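Local coordinates for putative D-glycero-D-manno-heptose 7-phosphate kinase (Campylobacter jejuni subsp. jejuni, PDB 4N3O), which catalyses the ATP-dependent phosphorylation of D-glycero-alpha-D-manno-heptose 7-phosphate at C-1, giving the 1,7-bisphosphate, a step toward GDP-heptose for the capsule polysaccharide, at residues T9-R14 with E335-W340; I40-H45 with S108-G113; S196-R201 with F330-E335; V203-N208 with R321-Y326. One frame throughout, in Å; residues are numbered along the deposited sequence.

Contacts 1 and 2 lie on the large mixed sheet, which the C-terminal strand 338-341 joins, and meet across neighbouring strands 6-21 and 42-50. Contact 1 is the buried one, a regular antiparallel strand pair. The others are partly buried: single carboxylates do much of the work in contacts 2 and 3 (Asp109 and Glu199), whereas contact 4 combines a short backbone pair with aromatic packing and a tyrosine hydroxyl. Segment 330-335 of contact 3 runs on into 335-340 of contact 1, with Glu335 in both, and also touches contact 2 through Ser41. Contact 4, on the four-stranded sheet, reaches contact 2 where Tyr326 meets Pro111 and adjoins contact 3 through Leu204.

Contact 1: T9-R14 with E335-W340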
loop_
_atom_site.group_PDB
_atom_site.type_symbol
_atom_site.label_atom_id
_atom_site.label_comp_id
_atom_site.label_asym_id
_atom_site.label_seq_id
_atom_site.Cartn_x
_atom_site.Cartn_y
_atom_site.Cartn_z
ATOM N N THR A 9 16.922 -1.923 -3.491
ATOM C CA THR A 9 15.981 -3.025 -3.619
ATOM C C THR A 9 14.852 -2.814 -2.602
ATOM O O THR A 9 15.032 -2.185 -1.532
ATOM C CB THR A 9 16.607 -4.436 -3.438
ATOM O OG1 THR A 9 16.946 -4.663 -2.076
ATOM C CG2 THR A 9 17.833 -4.602 -4.292
ATOM N N GLN A 10 13.699 -3.359 -2.948
ATOM C CA GLN A 10 12.499 -3.271 -2.127
ATOM C C GLN A 10 11.883 -4.673 -2.167
ATOM O O GLN A 10 11.638 -5.228 -3.243
ATOM C CB GLN A 10 11.585 -2.204 -2.709
ATOM C CG GLN A 10 10.304 -2.009 -1.946
ATOM C CD GLN A 10 9.458 -0.856 -2.479
ATOM O OE1 GLN A 10 9.853 -0.117 -3.399
ATOM N NE2 GLN A 10 8.291 -0.692 -1.891
ATOM N N THR A 11 11.652 -5.240 -0.993
ATOM C CA THR A 11 11.205 -6.609 -0.862
ATOM C C THR A 11 10.017 -6.647 0.070
ATOM O O THR A 11 10.082 -6.147 1.177
ATOM C CB THR A 11 12.351 -7.448 -0.250
ATOM O OG1 THR A 11 13.581 -7.191 -0.963
ATOM C CG2 THR A 11 12.020 -8.944 -0.269
ATOM N N PRO A 12 8.925 -7.267 -0.360
ATOM C CA PRO A 12 7.761 -7.260 0.494
ATOM C C PRO A 12 7.745 -8.308 1.576
ATOM O O PRO A 12 8.345 -9.365 1.440
ATOM C CB PRO A 12 6.625 -7.556 -0.498
ATOM C CG PRO A 12 7.254 -8.410 -1.529
ATOM C CD PRO A 12 8.681 -7.963 -1.639
ATOM N N LEU A 13 7.039 -7.998 2.652
ATOM C CA LEU A 13 6.812 -8.929 3.735
ATOM C C LEU A 13 5.624 -9.781 3.306
ATOM O O LEU A 13 5.020 -9.538 2.255
ATOM C CB LEU A 13 6.499 -8.183 5.019
ATOM C CG LEU A 13 7.672 -7.326 5.507
ATOM C CD1 LEU A 13 7.274 -6.546 6.753
ATOM C CD2 LEU A 13 8.875 -8.193 5.818
ATOM N N ARG A 14 5.279 -10.774 4.103
ATOM C CA ARG A 14 4.199 -11.659 3.733
ATOM C C ARG A 14 3.274 -11.917 4.872
ATOM O O ARG A 14 3.647 -11.833 6.033
ATOM C CB ARG A 14 4.732 -13.026 3.296
ATOM C CG ARG A 14 5.510 -13.711 4.406
ATOM C CD ARG A 14 5.167 -15.183 4.490
ATOM N NE ARG A 14 5.768 -15.830 5.656
ATOM C CZ ARG A 14 5.360 -15.641 6.914
ATOM N NH1 ARG A 14 4.383 -14.774 7.196
ATOM N NH2 ARG A 14 5.955 -16.297 7.906
ATOM N N GLU A 335 4.152 -8.256 -7.169
ATOM C CA GLU A 335 5.567 -8.531 -7.312
ATOM C C GLU A 335 6.263 -8.969 -6.048
ATOM O O GLU A 335 5.831 -8.684 -4.935
ATOM C CB GLU A 335 6.315 -7.268 -7.802
ATOM C CG GLU A 335 6.446 -7.101 -9.309
ATOM C CD GLU A 335 7.415 -5.972 -9.685
ATOM O OE1 GLU A 335 7.159 -4.801 -9.316
ATOM O OE2 GLU A 335 8.427 -6.252 -10.373
ATOM N N GLY A 336 7.391 -9.630 -6.256
ATOM C CA GLY A 336 8.292 -9.994 -5.177
ATOM C C GLY A 336 9.374 -8.912 -5.190
ATOM O O GLY A 336 9.112 -7.762 -5.582
ATOM N N VAL A 337 10.597 -9.282 -4.814
ATOM C CA VAL A 337 11.690 -8.325 -4.747
ATOM C C VAL A 337 11.908 -7.574 -6.057
ATOM O O VAL A 337 11.901 -8.170 -7.124
ATOM C CB VAL A 337 13.019 -9.011 -4.353
ATOM C CG1 VAL A 337 13.500 -9.946 -5.449
ATOM C CG2 VAL A 337 14.081 -7.973 -4.030
ATOM N N LYS A 338 12.050 -6.252 -5.973
ATOM C CA LYS A 338 12.369 -5.468 -7.166
ATOM C C LYS A 338 13.653 -4.677 -6.885
ATOM O O LYS A 338 13.980 -4.408 -5.744
ATOM C CB LYS A 338 11.235 -4.526 -7.614
ATOM C CG LYS A 338 11.023 -3.272 -6.782
ATOM C CD LYS A 338 9.795 -3.320 -5.893
ATOM C CE LYS A 338 8.545 -3.132 -6.733
ATOM N NZ LYS A 338 7.336 -3.084 -5.879
ATOM N N SER A 339 14.389 -4.336 -7.929
ATOM C CA SER A 339 15.610 -3.567 -7.767
ATOM C C SER A 339 15.791 -2.628 -8.913
ATOM O O SER A 339 15.271 -2.859 -9.987
ATOM C CB SER A 339 16.816 -4.484 -7.760
ATOM O OG SER A 339 16.874 -5.111 -9.005
ATOM N N TRP A 340 16.566 -1.580 -8.678
ATOM C CA TRP A 340 16.873 -0.605 -9.703
ATOM C C TRP A 340 18.181 0.070 -9.368
ATOM O O TRP A 340 18.634 0.033 -8.233
ATOM C CB TRP A 340 15.735 0.421 -9.860
ATOM C CG TRP A 340 15.416 1.284 -8.633
ATOM C CD1 TRP A 340 15.821 2.569 -8.415
ATOM C CD2 TRP A 340 14.591 0.934 -7.513
ATOM N NE1 TRP A 340 15.300 3.043 -7.238
ATOM C CE2 TRP A 340 14.535 2.060 -6.665
ATOM C CE3 TRP A 340 13.891 -0.218 -7.146
ATOM C CZ2 TRP A 340 13.835 2.055 -5.456
ATOM C CZ3 TRP A 340 13.178 -0.216 -5.944
ATOM C CH2 TRP A 340 13.157 0.909 -5.120
#
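Gln10 swings CG away from its own N, beside the carbonyl carbon (chi1 -180°), and stays extended beyond it, while Lys338 sets CG between its own N and carbonyl carbon and then bends, so that the two chains run side by side on one face of the sheet. The lysine CD rests against Gln10 CB at 3.8 Å. Trp340 flanks the glutamine as well: its CH2 corner is 3.9 Å from Gln10 OE1, with the amide and indole planes 63° apart. The indole NE1 turns to Glu197 of the second subunit, with which it forms a hydrogen bond.

On the other face, Thr9 CG2 packs on Ser339 CB at 3.6 Å, and Thr9 OG1 is taken up by the carbonyl of Gly125. Farther along, Thr11 and Val337 lie alongside each other, with OG1 only 3.2 Å from the valine CG2. Pro12 ends the contact by setting CG and CD against the loop backbone at Glu335 and Gly336, where CD comes within 3.7 Å of Gly336 C.

Two backbone bonds hold the strands together, Gln10 N to Lys338 O at 3.0 Å and Lys338 N to Gln10 O at 2.9 Å, both nearly straight. Thr9 CA and Val337 CA add CA-H...O contacts to the same two carbonyls.

The result is an antiparallel pairing in which the C-terminal strand 338-341 joins strand 6-21 in the large mixed sheet of this GHMP kinase. Beyond the pairing, the same long strand carries Arg14, the probable transition-state stabiliser, salt-bridged to Asp163, the probable proton acceptor.

Contact 2: I40-H45 with S108-G113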
loop_
_atom_site.group_PDB
_atom_site.type_symbol
_atom_site.label_atom_id
_atom_site.label_comp_id
_atom_site.label_asym_id
_atom_site.label_seq_id
_atom_site.Cartn_x
_atom_site.Cartn_y
_atom_site.Cartn_z
ATOM N N ILE A 40 2.553 -8.538 0.923
ATOM C CA ILE A 40 1.833 -7.304 1.210
ATOM C C ILE A 40 2.715 -6.080 1.090
ATOM O O ILE A 40 3.931 -6.191 1.047
ATOM C CB ILE A 40 1.163 -7.349 2.573
ATOM C CG1 ILE A 40 2.182 -7.653 3.675
ATOM C CG2 ILE A 40 0.076 -8.400 2.564
ATOM C CD1 ILE A 40 1.575 -7.597 5.065
ATOM N N SER A 41 2.073 -4.913 1.086
ATOM C CA SER A 41 2.730 -3.619 0.867
ATOM C C SER A 41 3.505 -3.057 2.065
ATOM O O SER A 41 3.431 -1.873 2.341
ATOM C CB SER A 41 1.671 -2.583 0.407
ATOM O OG SER A 41 0.686 -2.386 1.427
ATOM N N LEU A 42 4.218 -3.915 2.779
ATOM C CA LEU A 42 5.047 -3.514 3.911
ATOM C C LEU A 42 6.372 -4.119 3.487
ATOM O O LEU A 42 6.448 -5.296 3.155
ATOM C CB LEU A 42 4.532 -4.092 5.222
ATOM C CG LEU A 42 3.108 -3.677 5.591
ATOM C CD1 LEU A 42 2.596 -4.484 6.766
ATOM C CD2 LEU A 42 3.039 -2.205 5.910
ATOM N N TYR A 43 7.414 -3.316 3.501
ATOM C CA TYR A 43 8.647 -3.724 2.907
ATOM C C TYR A 43 9.906 -3.541 3.720
ATOM O O TYR A 43 9.949 -2.808 4.712
ATOM C CB TYR A 43 8.855 -2.832 1.658
ATOM C CG TYR A 43 7.747 -2.831 0.619
ATOM C CD1 TYR A 43 7.708 -3.796 -0.375
ATOM C CD2 TYR A 43 6.775 -1.812 0.584
ATOM C CE1 TYR A 43 6.722 -3.785 -1.350
ATOM C CE2 TYR A 43 5.770 -1.800 -0.392
ATOM C CZ TYR A 43 5.768 -2.780 -1.361
ATOM O OH TYR A 43 4.806 -2.800 -2.337
ATOM N N ILE A 44 10.941 -4.200 3.223
ATOM C CA ILE A 44 12.301 -4.042 3.696
ATOM C C ILE A 44 13.007 -3.326 2.548
ATOM O O ILE A 44 12.943 -3.771 1.399
ATOM C CB ILE A 44 12.977 -5.370 4.035
ATOM C CG1 ILE A 44 12.390 -5.853 5.361
ATOM C CG2 ILE A 44 14.492 -5.176 4.147
ATOM C CD1 ILE A 44 13.026 -7.082 5.929
ATOM N N HIS A 45 13.651 -2.208 2.875
ATOM C CA HIS A 45 14.296 -1.361 1.899
ATOM C C HIS A 45 15.788 -1.508 2.054
ATOM O O HIS A 45 16.292 -1.503 3.159
ATOM C CB HIS A 45 13.907 0.109 2.138
ATOM C CG HIS A 45 12.440 0.321 2.319
ATOM N ND1 HIS A 45 11.605 0.660 1.280
ATOM C CD2 HIS A 45 11.648 0.210 3.418
ATOM C CE1 HIS A 45 10.363 0.753 1.728
ATOM N NE2 HIS A 45 10.363 0.491 3.022
ATOM N N SER A 108 13.182 -1.737 7.832
ATOM C CA SER A 108 11.904 -2.382 7.612
ATOM C C SER A 108 10.761 -1.467 7.920
ATOM O O SER A 108 10.882 -0.612 8.779
ATOM C CB SER A 108 11.788 -3.602 8.529
ATOM O OG SER A 108 10.449 -4.096 8.511
ATOM N N ASP A 109 9.634 -1.656 7.236
ATOM C CA ASP A 109 8.433 -0.848 7.528
ATOM C C ASP A 109 7.734 -1.280 8.814
ATOM O O ASP A 109 6.867 -0.561 9.303
ATOM C CB ASP A 109 7.429 -0.924 6.386
ATOM C CG ASP A 109 7.865 -0.157 5.184
ATOM O OD1 ASP A 109 8.625 0.798 5.362
ATOM O OD2 ASP A 109 7.449 -0.493 4.060
ATOM N N VAL A 110 8.096 -2.448 9.344
ATOM C CA VAL A 110 7.489 -2.957 10.567
ATOM C C VAL A 110 8.559 -3.209 11.618
ATOM O O VAL A 110 9.686 -3.511 11.279
ATOM C CB VAL A 110 6.709 -4.268 10.343
ATOM C CG1 VAL A 110 5.733 -4.112 9.185
ATOM C CG2 VAL A 110 7.655 -5.433 10.086
ATOM N N PRO A 111 8.187 -3.106 12.903
ATOM C CA PRO A 111 9.117 -3.303 14.014
ATOM C C PRO A 111 9.670 -4.723 14.152
ATOM O O PRO A 111 9.118 -5.696 13.609
ATOM C CB PRO A 111 8.268 -2.964 15.265
ATOM C CG PRO A 111 7.042 -2.278 14.758
ATOM C CD PRO A 111 6.819 -2.820 13.381
ATOM N N SER A 112 10.753 -4.816 14.909
ATOM C CA SER A 112 11.418 -6.077 15.190
ATOM C C SER A 112 10.472 -7.078 15.873
ATOM O O SER A 112 9.636 -6.691 16.698
ATOM C CB SER A 112 12.637 -5.809 16.089
ATOM O OG SER A 112 13.334 -7.001 16.407
ATOM N N GLY A 113 10.588 -8.353 15.499
ATOM C CA GLY A 113 9.794 -9.419 16.114
ATOM C C GLY A 113 8.519 -9.833 15.402
ATOM O O GLY A 113 7.981 -10.908 15.670
#
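The NE2 edge of the His45 imidazole meets the Asp109 carboxylate, whose CG lies in the ring plane; the two planes are 60° apart. NE2 of His45 donates to Asp109 OD1 at 2.9 Å, and a second, weak bond reaches OD2 at 3.2 Å. OD2 also accepts the backbone N-H of Tyr43 at 2.9 Å, from 37° out of the carboxylate plane. The aspartate thus spans two residues of strand 42-50, its chi1 of -73° setting the carboxylate toward Tyr43 N and His45.

Asp109 N donates in turn to Tyr43 O at 2.8 Å, nearly along the C=O axis. Next to this, Ile44 CG1 packs on Ser108 CB at 3.9 Å in a non-hydrogen-bonded antiparallel pair, and the side chains of Leu42 and Val110 cross at about a right angle, CD1 to CG1 4.0 Å. Ser108 OG donates to Val110 O, in the carbonyl plane on a lone pair, as the chain leaves strand 102-108 for the probable ATP-binding loop that begins at Gly113.

For His45, whose ring also stacks on Tyr107, the geometry is consistent with a proton on NE2. With two N-H donors making three bonds, one of them weak, to its two oxygens, the Asp109 carboxylate is probably stabilised as the anion.

Contact 3: S196-R201 with F330-E335; sequences SELEAR and FSFTKE
Glu199, Phe332 and Leu198 account for most of the surface buried here. Glu199 stretches from the last turn of helix 192-200 toward the loop, its CG beside the backbone N and the rest of the chain extended, which carries the carboxylate past the Phe332 ring to that residue's main chain. OE2 of Glu199 accepts the Phe332 N-H, N to OE2 2.8 Å. The bond is almost straight, 171° at the hydrogen, although the donor stands 42° out of the carboxylate plane. Ser331 flanks the same oxygen, its CA 3.5 Å from OE2.

Phe332 runs the opposite way, its side chain sliding past that of Glu199 toward the helix. The aliphatic part of the glutamate serves as packing surface: CG is 3.6 Å from the ring atom CD2, while carboxylate and ring are turned 36° apart. Leu198 supplies the next piece of helix surface, with its CB 3.5 Å from Phe332 CE2. A single residue is therefore held twice, its backbone by a carboxylate oxygen and its ring by helix methylenes.

Within the loop, Phe330 CE2 lies 3.8 Å above the plane of the Phe332 ring, offset toward the rim. Phe172 meets Phe332 edge-to-face.

The loop crosses between strand 326-327 of the C-terminal sheet and strand 338-341 of the large mixed one, and the contact fastens it to helix 192-200. Phe332 also packs on Ala38 and Ile40 of strand 31-40, whereas Leu198 reaches Phe307 of strand 303-308 and Phe252 of helix 252-262.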
loop_
_atom_site.group_PDB
_atom_site.type_symbol
_atom_site.label_atom_id
_atom_site.label_comp_id
_atom_site.label_asym_id
_atom_site.label_seq_id
_atom_site.Cartn_x
_atom_site.Cartn_y
_atom_site.Cartn_z
ATOM N N SER A 196 -8.564 -7.278 -4.025
ATOM C CA SER A 196 -9.219 -6.062 -3.575
ATOM C C SER A 196 -10.311 -6.361 -2.591
ATOM O O SER A 196 -10.497 -5.616 -1.623
ATOM C CB SER A 196 -9.812 -5.302 -4.758
ATOM O OG SER A 196 -8.790 -4.886 -5.637
ATOM N N GLU A 197 -11.031 -7.456 -2.831
ATOM C CA GLU A 197 -12.140 -7.846 -1.965
ATOM C C GLU A 197 -11.569 -8.337 -0.645
ATOM O O GLU A 197 -12.090 -8.010 0.424
ATOM C CB GLU A 197 -13.008 -8.922 -2.620
ATOM C CG GLU A 197 -14.171 -9.367 -1.752
ATOM C CD GLU A 197 -15.193 -8.265 -1.513
ATOM O OE1 GLU A 197 -15.219 -7.281 -2.285
ATOM O OE2 GLU A 197 -15.994 -8.388 -0.570
ATOM N N LEU A 198 -10.499 -9.129 -0.710
ATOM C CA LEU A 198 -9.847 -9.571 0.533
ATOM C C LEU A 198 -9.379 -8.372 1.366
ATOM O O LEU A 198 -9.582 -8.359 2.586
ATOM C CB LEU A 198 -8.682 -10.495 0.257
ATOM C CG LEU A 198 -9.009 -11.966 0.155
ATOM C CD1 LEU A 198 -7.769 -12.703 -0.330
ATOM C CD2 LEU A 198 -9.457 -12.490 1.527
ATOM N N GLU A 199 -8.761 -7.384 0.711
ATOM C CA GLU A 199 -8.317 -6.145 1.399
ATOM C C GLU A 199 -9.502 -5.424 2.029
ATOM O O GLU A 199 -9.399 -4.912 3.138
ATOM C CB GLU A 199 -7.615 -5.193 0.436
ATOM C CG GLU A 199 -6.304 -5.737 -0.093
ATOM C CD GLU A 199 -5.840 -5.122 -1.424
ATOM O OE1 GLU A 199 -6.381 -4.086 -1.878
ATOM O OE2 GLU A 199 -4.899 -5.693 -2.025
ATOM N N ALA A 200 -10.632 -5.381 1.320
ATOM C CA ALA A 200 -11.832 -4.686 1.842
ATOM C C ALA A 200 -12.376 -5.366 3.098
ATOM O O ALA A 200 -12.961 -4.703 3.960
ATOM C CB ALA A 200 -12.911 -4.613 0.776
ATOM N N ARG A 201 -12.147 -6.680 3.199
ATOM C CA ARG A 201 -12.607 -7.493 4.324
ATOM C C ARG A 201 -11.587 -7.634 5.433
ATOM O O ARG A 201 -11.825 -8.376 6.361
ATOM C CB ARG A 201 -12.792 -8.943 3.879
ATOM C CG ARG A 201 -13.624 -9.230 2.656
ATOM C CD ARG A 201 -15.050 -9.507 2.967
ATOM N NE ARG A 201 -15.674 -10.165 1.834
ATOM C CZ ARG A 201 -16.949 -10.523 1.803
ATOM N NH1 ARG A 201 -17.444 -11.110 0.722
ATOM N NH2 ARG A 201 -17.734 -10.273 2.848
ATOM N N PHE A 330 -2.711 -1.876 4.312
ATOM C CA PHE A 330 -1.854 -2.560 3.386
ATOM C C PHE A 330 -2.650 -3.026 2.186
ATOM O O PHE A 330 -3.855 -3.077 2.239
ATOM C CB PHE A 330 -1.250 -3.803 4.063
ATOM C CG PHE A 330 -2.236 -4.896 4.281
ATOM C CD1 PHE A 330 -3.038 -4.903 5.394
ATOM C CD2 PHE A 330 -2.365 -5.931 3.350
ATOM C CE1 PHE A 330 -3.957 -5.924 5.601
ATOM C CE2 PHE A 330 -3.293 -6.948 3.536
ATOM C CZ PHE A 330 -4.090 -6.945 4.670
ATOM N N SER A 331 -1.945 -3.407 1.128
ATOM C CA SER A 331 -2.546 -4.013 -0.058
ATOM C C SER A 331 -1.788 -5.315 -0.275
ATOM O O SER A 331 -0.676 -5.472 0.229
ATOM C CB SER A 331 -2.252 -3.184 -1.299
ATOM O OG SER A 331 -2.421 -1.823 -1.057
ATOM N N PHE A 332 -2.363 -6.232 -1.038
ATOM C CA PHE A 332 -1.625 -7.416 -1.453
ATOM C C PHE A 332 -0.856 -6.981 -2.687
ATOM O O PHE A 332 -1.402 -6.272 -3.506
ATOM C CB PHE A 332 -2.555 -8.571 -1.788
ATOM C CG PHE A 332 -3.297 -9.078 -0.604
ATOM C CD1 PHE A 332 -2.615 -9.725 0.430
ATOM C CD2 PHE A 332 -4.663 -8.923 -0.499
ATOM C CE1 PHE A 332 -3.282 -10.195 1.545
ATOM C CE2 PHE A 332 -5.335 -9.403 0.615
ATOM C CZ PHE A 332 -4.638 -10.034 1.645
ATOM N N THR A 333 0.415 -7.343 -2.807
ATOM C CA THR A 333 1.192 -6.960 -3.994
ATOM C C THR A 333 1.366 -8.120 -4.940
ATOM O O THR A 333 1.316 -9.280 -4.527
ATOM C CB THR A 333 2.608 -6.492 -3.653
ATOM O OG1 THR A 333 3.334 -7.570 -3.039
ATOM C CG2 THR A 333 2.566 -5.284 -2.748
ATOM N N LYS A 334 1.620 -7.775 -6.200
ATOM C CA LYS A 334 1.794 -8.721 -7.299
ATOM C C LYS A 334 3.229 -9.168 -7.441
ATOM O O LYS A 334 3.495 -10.295 -7.826
ATOM C CB LYS A 334 1.414 -8.029 -8.625
ATOM C CG LYS A 334 -0.030 -7.558 -8.716
ATOM C CD LYS A 334 -0.962 -8.605 -9.292
ATOM C CE LYS A 334 -0.758 -8.730 -10.793
ATOM N NZ LYS A 334 -1.710 -9.692 -11.406
ATOM N N GLU A 335 4.152 -8.256 -7.169
ATOM C CA GLU A 335 5.567 -8.531 -7.312
ATOM C C GLU A 335 6.263 -8.969 -6.048
ATOM O O GLU A 335 5.831 -8.684 -4.935
ATOM C CB GLU A 335 6.315 -7.268 -7.802
ATOM C CG GLU A 335 6.446 -7.101 -9.309
ATOM C CD GLU A 335 7.415 -5.972 -9.685
ATOM O OE1 GLU A 335 7.159 -4.801 -9.316
ATOM O OE2 GLU A 335 8.427 -6.252 -10.373
#

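Contact 4: V203-N208 with R321-Y326; sequences VLYFTN and RKEQGY
Backbone hydrogen bonds join Phe206 and Tyr326 as an antiparallel hydrogen-bonded pair: Phe206 N to Tyr326 O and Tyr326 N to Phe206 O, both 2.9 Å. The carbonyl of Phe206 also receives a CA-H...O contact from Gly325, which, lacking a side chain, fits its CA closely against both Phe206 O and the Tyr205 ring.

Two side chains add polar bonds. A chi1 of 176° lays the Tyr205 ring along Gly325 and Tyr326, CE1 coming within 3.4 Å of Tyr326 N. Its hydroxyl accepts the N-H of Gly325, N to OH 2.9 Å, a bent bond of 132°, and also touches Glu323 CB at 3.3 Å. Asn208 ND2 makes a weak bond to Gln324 O at 3.4 Å.

Aromatic packing occupies the face that carries Phe206 and Tyr326. Their side chains point the same way with planes 24° apart, but the rings are slid so far that they barely overlap, centroids 5.5 Å apart. Phe206 CB instead lies over the Tyr326 face in a CH-pi contact, 4.2 Å from the centroid, while Tyr326 OH stands over one face of the Phe206 ring.

The pairing adds strand 326-327 as an outermost strand beside 202-206 in the antiparallel C-terminal sheet, just after helix 313-320. Tyr205 packs on Leu320 of that helix and Ile281 of helix 276-287; Glu323 forms a salt bridge to Arg280. The face bearing Phe206 and Tyr326 adjoins the probable ATP-binding loop, where Phe206 touches Ser114 and Leu116.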
loop_
_atom_site.group_PDB
_atom_site.type_symbol
_atom_site.label_atom_id
_atom_site.label_comp_id
_atom_site.label_asym_id
_atom_site.label_seq_id
_atom_site.Cartn_x
_atom_site.Cartn_y
_atom_site.Cartn_z
ATOM N N VAL A 203 -8.477 -6.302 8.339
ATOM C CA VAL A 203 -7.812 -5.317 9.164
ATOM C C VAL A 203 -6.603 -5.968 9.833
ATOM O O VAL A 203 -6.702 -7.047 10.393
ATOM C CB VAL A 203 -8.738 -4.802 10.271
ATOM C CG1 VAL A 203 -7.959 -3.906 11.233
ATOM C CG2 VAL A 203 -9.919 -4.068 9.672
ATOM N N LEU A 204 -5.468 -5.304 9.760
ATOM C CA LEU A 204 -4.220 -5.793 10.348
ATOM C C LEU A 204 -3.898 -4.877 11.529
ATOM O O LEU A 204 -3.774 -3.669 11.353
ATOM C CB LEU A 204 -3.107 -5.711 9.303
ATOM C CG LEU A 204 -1.716 -6.148 9.761
ATOM C CD1 LEU A 204 -1.755 -7.577 10.269
ATOM C CD2 LEU A 204 -0.692 -6.010 8.639
ATOM N N TYR A 205 -3.765 -5.446 12.721
ATOM C CA TYR A 205 -3.513 -4.669 13.929
ATOM C C TYR A 205 -2.316 -5.164 14.721
ATOM O O TYR A 205 -2.272 -6.317 15.110
ATOM C CB TYR A 205 -4.753 -4.757 14.814
ATOM C CG TYR A 205 -4.648 -4.092 16.173
ATOM C CD1 TYR A 205 -4.654 -2.705 16.293
ATOM C CD2 TYR A 205 -4.599 -4.853 17.348
ATOM C CE1 TYR A 205 -4.580 -2.090 17.528
ATOM C CE2 TYR A 205 -4.527 -4.249 18.592
ATOM C CZ TYR A 205 -4.517 -2.868 18.675
ATOM O OH TYR A 205 -4.438 -2.246 19.897
ATOM N N PHE A 206 -1.349 -4.279 14.946
ATOM C CA PHE A 206 -0.200 -4.582 15.782
ATOM C C PHE A 206 -0.597 -4.195 17.187
ATOM O O PHE A 206 -1.007 -3.068 17.434
ATOM C CB PHE A 206 1.050 -3.847 15.329
ATOM C CG PHE A 206 1.691 -4.455 14.114
ATOM C CD1 PHE A 206 2.638 -5.461 14.249
ATOM C CD2 PHE A 206 1.348 -4.034 12.838
ATOM C CE1 PHE A 206 3.232 -6.033 13.132
ATOM C CE2 PHE A 206 1.942 -4.592 11.725
ATOM C CZ PHE A 206 2.882 -5.594 11.871
ATOM N N THR A 207 -0.434 -5.135 18.104
ATOM C CA THR A 207 -0.906 -4.994 19.477
ATOM C C THR A 207 -0.121 -4.153 20.474
ATOM O O THR A 207 -0.733 -3.440 21.280
ATOM C CB THR A 207 -0.989 -6.384 20.115
ATOM O OG1 THR A 207 0.326 -6.939 20.185
ATOM C CG2 THR A 207 -1.892 -7.304 19.290
ATOM N N ASN A 208 1.210 -4.251 20.433
ATOM C CA ASN A 208 2.092 -3.575 21.391
ATOM C C ASN A 208 1.777 -4.060 22.799
ATOM O O ASN A 208 1.753 -3.290 23.750
ATOM C CB ASN A 208 2.011 -2.041 21.294
ATOM C CG ASN A 208 2.529 -1.510 19.963
ATOM O OD1 ASN A 208 3.066 -2.264 19.140
ATOM N ND2 ASN A 208 2.370 -0.207 19.745
ATOM N N ARG A 321 -8.044 1.984 17.012
ATOM C CA ARG A 321 -7.117 3.123 17.159
ATOM C C ARG A 321 -7.087 3.719 18.581
ATOM O O ARG A 321 -6.182 4.499 18.901
ATOM C CB ARG A 321 -7.418 4.264 16.175
ATOM C CG ARG A 321 -7.302 3.953 14.684
ATOM C CD ARG A 321 -7.176 5.259 13.887
ATOM N NE ARG A 321 -7.545 5.153 12.469
ATOM C CZ ARG A 321 -6.802 4.596 11.511
ATOM N NH1 ARG A 321 -5.632 4.027 11.790
ATOM N NH2 ARG A 321 -7.258 4.574 10.261
ATOM N N LYS A 322 -8.070 3.377 19.417
ATOM C CA LYS A 322 -8.135 3.895 20.794
ATOM C C LYS A 322 -7.366 3.011 21.751
ATOM O O LYS A 322 -7.239 3.326 22.932
ATOM C CB LYS A 322 -9.580 4.000 21.270
ATOM C CG LYS A 322 -10.389 4.984 20.467
ATOM C CD LYS A 322 -11.850 4.988 20.847
ATOM C CE LYS A 322 -12.606 5.931 19.921
ATOM N NZ LYS A 322 -14.071 5.709 19.964
ATOM N N GLU A 323 -6.859 1.902 21.241
ATOM C CA GLU A 323 -6.112 0.975 22.056
ATOM C C GLU A 323 -4.625 1.254 21.903
ATOM O O GLU A 323 -4.221 2.090 21.088
ATOM C CB GLU A 323 -6.484 -0.449 21.674
ATOM C CG GLU A 323 -7.972 -0.749 21.877
ATOM C CD GLU A 323 -8.404 -0.682 23.345
ATOM O OE1 GLU A 323 -9.621 -0.551 23.618
ATOM O OE2 GLU A 323 -7.526 -0.752 24.235
ATOM N N GLN A 324 -3.813 0.560 22.689
ATOM C CA GLN A 324 -2.370 0.797 22.701
ATOM C C GLN A 324 -1.647 0.411 21.407
ATOM O O GLN A 324 -0.524 0.842 21.180
ATOM C CB GLN A 324 -1.711 0.081 23.895
ATOM C CG GLN A 324 -1.676 -1.444 23.799
ATOM C CD GLN A 324 -0.954 -2.094 24.972
ATOM O OE1 GLN A 324 -0.067 -1.493 25.584
ATOM N NE2 GLN A 324 -1.317 -3.338 25.277
ATOM N N GLY A 325 -2.271 -0.408 20.572
ATOM C CA GLY A 325 -1.635 -0.812 19.318
ATOM C C GLY A 325 -1.898 0.156 18.174
ATOM O O GLY A 325 -2.152 1.333 18.384
ATOM N N TYR A 326 -1.784 -0.336 16.953
ATOM C CA TYR A 326 -2.114 0.478 15.800
ATOM C C TYR A 326 -2.510 -0.406 14.637
ATOM O O TYR A 326 -2.033 -1.533 14.495
ATOM C CB TYR A 326 -0.980 1.427 15.403
ATOM C CG TYR A 326 0.254 0.769 14.867
ATOM C CD1 TYR A 326 0.390 0.517 13.501
ATOM C CD2 TYR A 326 1.310 0.429 15.713
ATOM C CE1 TYR A 326 1.533 -0.078 12.989
ATOM C CE2 TYR A 326 2.465 -0.162 15.216
ATOM C CZ TYR A 326 2.570 -0.425 13.855
ATOM O OH TYR A 326 3.717 -1.024 13.358
#